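Local structure of Old Yellow Enzyme (Pichia, 6AGZ) at residues N39-S51 against A395-A405. The protein probably uses bound flavin mononucleotide to reduce the carbon-carbon double bond of enone compounds asymmetrically, as an old yellow enzyme. Sequence-based numbering, arbitrary orientation.
Sequences NTSDFVATDSMLS and AIALKTPQPLA
Asp47 and Gln402 meet through two hydrogen bonds. Asp47 N gives to Gln402 O (2.8 Å). Gln402 N gives to Asp47 OD1 (2.8 Å), nearly straight but arriving from above the carboxylate plane. With chi1 at 52°, CG of Asp47 sits between its own backbone N and carbonyl carbon, which brings OD1 up to Gln402 N. A water donates to both Asp47 OD2 and Thr400 O. Replacing Asp47 by an alanine removes the carboxylate and would probably leave Gln402 N without its acceptor and this water without its link to 39-51. Two residues on from Gln402 and two back from Asp47, Leu404 N gives to Ala45 O (3.0 Å); with the Asp47 N bond this makes a single antiparallel bridge at Thr46 and Pro403. Leu404 lays its branched end against the start of helix 47-57: CD1 rests on Thr46 O (3.4 Å), while CD2 meets Leu50 CD2 (3.6 Å), the two side chains crossing at about a right angle. Elsewhere, Thr40 CG2 and Val44 CG1 both touch Pro403 CB, and Pro401 CB sits against Ser48 OG (3.3 Å), a hydroxyl hydrogen-bonded to Asn376. Behind the bridge, Thr46 OG1 takes a weak bond from Met49 N and also bonds Arg38 O; Thr46 N returns a weak bond to Met49 SD, closing the capping box. Helix 87-102 secures the chain end, Lys95 bonding Leu404 O and Arg88 bonding Ala405 O. Thus the extended C-terminal tail packs across a capping box at the N-terminus of helix 47-57, the helix that follows the first strand of the flavoenzyme's TIM barrel.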
# COMPACT_ATOMS: atom_id res chain seq x y z
N ASN A 39 3.66 -38.28 -3.66
CA ASN A 39 4.78 -38.84 -2.93
C ASN A 39 4.34 -40.11 -2.21
O ASN A 39 3.15 -40.42 -2.11
CB ASN A 39 5.33 -37.83 -1.92
CG ASN A 39 5.74 -36.52 -2.57
OD1 ASN A 39 6.91 -36.30 -2.86
ND2 ASN A 39 4.77 -35.64 -2.79
N THR A 40 5.31 -40.85 -1.69
CA THR A 40 4.99 -42.02 -0.89
C THR A 40 4.39 -41.59 0.45
O THR A 40 4.41 -40.41 0.82
CB THR A 40 6.24 -42.88 -0.66
OG1 THR A 40 7.20 -42.13 0.10
CG2 THR A 40 6.86 -43.29 -1.98
N SER A 41 3.85 -42.57 1.18
CA SER A 41 3.43 -42.30 2.55
C SER A 41 4.60 -41.90 3.43
O SER A 41 4.40 -41.30 4.48
CB SER A 41 2.71 -43.52 3.13
OG SER A 41 3.62 -44.58 3.35
N ASP A 42 5.82 -42.23 3.00
CA ASP A 42 7.05 -41.79 3.65
C ASP A 42 7.47 -40.38 3.25
O ASP A 42 8.52 -39.91 3.70
CB ASP A 42 8.19 -42.76 3.32
CG ASP A 42 8.67 -43.53 4.53
OD1 ASP A 42 7.99 -43.47 5.58
OD2 ASP A 42 9.72 -44.19 4.44
N PHE A 43 6.67 -39.71 2.41
CA PHE A 43 6.96 -38.37 1.90
C PHE A 43 8.21 -38.37 1.02
O PHE A 43 9.00 -37.42 1.03
CB PHE A 43 7.09 -37.35 3.03
CG PHE A 43 6.05 -37.49 4.10
CD1 PHE A 43 4.72 -37.18 3.84
CD2 PHE A 43 6.39 -37.94 5.37
CE1 PHE A 43 3.76 -37.31 4.82
CE2 PHE A 43 5.43 -38.07 6.35
CZ PHE A 43 4.11 -37.76 6.08
N VAL A 44 8.38 -39.43 0.23
CA VAL A 44 9.51 -39.57 -0.69
C VAL A 44 9.00 -39.37 -2.12
O VAL A 44 7.94 -39.89 -2.49
CB VAL A 44 10.19 -40.94 -0.54
CG1 VAL A 44 11.40 -41.05 -1.46
CG2 VAL A 44 10.61 -41.17 0.91
N ALA A 45 9.75 -38.61 -2.91
CA ALA A 45 9.38 -38.38 -4.30
C ALA A 45 9.43 -39.67 -5.10
O ALA A 45 10.24 -40.56 -4.83
CB ALA A 45 10.30 -37.33 -4.93
N THR A 46 8.56 -39.77 -6.09
CA THR A 46 8.35 -41.01 -6.82
C THR A 46 8.78 -40.88 -8.28
O THR A 46 8.98 -39.77 -8.80
CB THR A 46 6.88 -41.45 -6.76
OG1 THR A 46 6.04 -40.40 -7.25
CG2 THR A 46 6.49 -41.77 -5.33
N ASP A 47 8.92 -42.03 -8.93
CA ASP A 47 9.22 -42.06 -10.36
C ASP A 47 8.14 -41.34 -11.16
O ASP A 47 8.43 -40.70 -12.18
CB ASP A 47 9.37 -43.51 -10.83
CG ASP A 47 8.19 -44.37 -10.43
OD1 ASP A 47 7.35 -43.91 -9.62
OD2 ASP A 47 8.10 -45.52 -10.91
N SER A 48 6.89 -41.44 -10.71
CA SER A 48 5.80 -40.71 -11.36
C SER A 48 6.06 -39.21 -11.32
O SER A 48 5.86 -38.51 -12.32
CB SER A 48 4.48 -41.04 -10.67
OG SER A 48 4.21 -42.43 -10.71
N MET A 49 6.51 -38.69 -10.18
CA MET A 49 6.85 -37.28 -10.08
C MET A 49 8.03 -36.94 -10.98
O MET A 49 8.08 -35.85 -11.56
CB MET A 49 7.15 -36.90 -8.63
CG MET A 49 5.95 -37.02 -7.71
SD MET A 49 6.40 -36.86 -5.97
CE MET A 49 7.26 -35.29 -5.99
N LEU A 50 8.99 -37.86 -11.10
CA LEU A 50 10.15 -37.61 -11.94
C LEU A 50 9.75 -37.45 -13.40
O LEU A 50 10.18 -36.51 -14.08
CB LEU A 50 11.17 -38.74 -11.78
CG LEU A 50 12.50 -38.59 -12.51
CD1 LEU A 50 12.95 -37.14 -12.51
CD2 LEU A 50 13.56 -39.47 -11.88
N SER A 51 8.91 -38.36 -13.91
CA SER A 51 8.40 -38.20 -15.27
C SER A 51 7.53 -36.95 -15.38
O SER A 51 7.56 -36.24 -16.40
CB SER A 51 7.61 -39.44 -15.68
OG SER A 51 6.97 -39.24 -16.93
N ALA A 395 -2.52 -48.49 -18.66
CA ALA A 395 -1.38 -49.09 -17.97
C ALA A 395 -0.77 -48.11 -16.98
O ALA A 395 -0.54 -48.46 -15.81
CB ALA A 395 -0.34 -49.54 -18.99
N ILE A 396 -0.49 -46.88 -17.41
CA ILE A 396 0.13 -45.91 -16.52
C ILE A 396 -0.83 -45.52 -15.40
O ILE A 396 -0.42 -45.36 -14.25
CB ILE A 396 0.61 -44.67 -17.30
CG1 ILE A 396 0.03 -44.66 -18.72
CG2 ILE A 396 2.14 -44.62 -17.34
CD1 ILE A 396 -1.20 -43.82 -18.84
N ALA A 397 -2.12 -45.36 -15.73
CA ALA A 397 -3.09 -44.92 -14.73
C ALA A 397 -3.17 -45.87 -13.55
O ALA A 397 -3.45 -45.45 -12.42
CB ALA A 397 -4.47 -44.75 -15.37
N LEU A 398 -2.93 -47.16 -13.78
CA LEU A 398 -3.01 -48.17 -12.73
C LEU A 398 -1.65 -48.61 -12.22
O LEU A 398 -1.59 -49.42 -11.28
CB LEU A 398 -3.80 -49.38 -13.23
CG LEU A 398 -5.26 -49.11 -13.57
CD1 LEU A 398 -5.91 -50.32 -14.22
CD2 LEU A 398 -6.03 -48.68 -12.33
N LYS A 399 -0.56 -48.11 -12.79
CA LYS A 399 0.76 -48.43 -12.28
C LYS A 399 0.99 -47.73 -10.95
O LYS A 399 0.66 -46.55 -10.78
CB LYS A 399 1.84 -48.02 -13.28
CG LYS A 399 3.13 -48.83 -13.17
CD LYS A 399 4.34 -48.05 -13.67
CE LYS A 399 4.15 -47.54 -15.09
NZ LYS A 399 4.41 -48.60 -16.10
N THR A 400 1.56 -48.46 -10.00
CA THR A 400 1.77 -47.91 -8.66
C THR A 400 3.07 -47.11 -8.64
O THR A 400 4.12 -47.65 -9.01
CB THR A 400 1.82 -49.03 -7.63
OG1 THR A 400 0.81 -50.00 -7.93
CG2 THR A 400 1.58 -48.47 -6.24
N PRO A 401 3.04 -45.84 -8.23
CA PRO A 401 4.29 -45.07 -8.15
C PRO A 401 5.28 -45.70 -7.18
O PRO A 401 4.91 -46.30 -6.17
CB PRO A 401 3.82 -43.70 -7.65
CG PRO A 401 2.38 -43.62 -8.06
CD PRO A 401 1.86 -45.02 -7.94
N GLN A 402 6.56 -45.56 -7.51
CA GLN A 402 7.65 -46.11 -6.72
C GLN A 402 8.59 -45.01 -6.27
O GLN A 402 8.88 -44.09 -7.05
CB GLN A 402 8.43 -47.16 -7.53
CG GLN A 402 7.59 -48.31 -8.05
CD GLN A 402 7.17 -49.26 -6.95
OE1 GLN A 402 7.88 -49.45 -5.97
NE2 GLN A 402 6.00 -49.87 -7.11
N PRO A 403 9.10 -45.07 -5.04
CA PRO A 403 10.02 -44.04 -4.58
C PRO A 403 11.33 -44.07 -5.35
O PRO A 403 11.79 -45.12 -5.80
CB PRO A 403 10.24 -44.39 -3.10
CG PRO A 403 9.94 -45.85 -3.02
CD PRO A 403 8.85 -46.10 -4.01
N LEU A 404 11.94 -42.89 -5.50
CA LEU A 404 13.20 -42.76 -6.21
C LEU A 404 14.40 -43.10 -5.34
O LEU A 404 15.51 -43.25 -5.88
CB LEU A 404 13.34 -41.35 -6.77
CG LEU A 404 12.34 -40.99 -7.87
CD1 LEU A 404 12.31 -39.49 -8.11
CD2 LEU A 404 12.69 -41.73 -9.15
N ALA A 405 14.22 -43.23 -4.03
CA ALA A 405 15.32 -43.56 -3.13
C ALA A 405 14.79 -44.13 -1.82
O ALA A 405 15.55 -44.50 -0.94
CB ALA A 405 16.17 -42.33 -2.86
O HOH W 1 5.74 -46.75 -11.09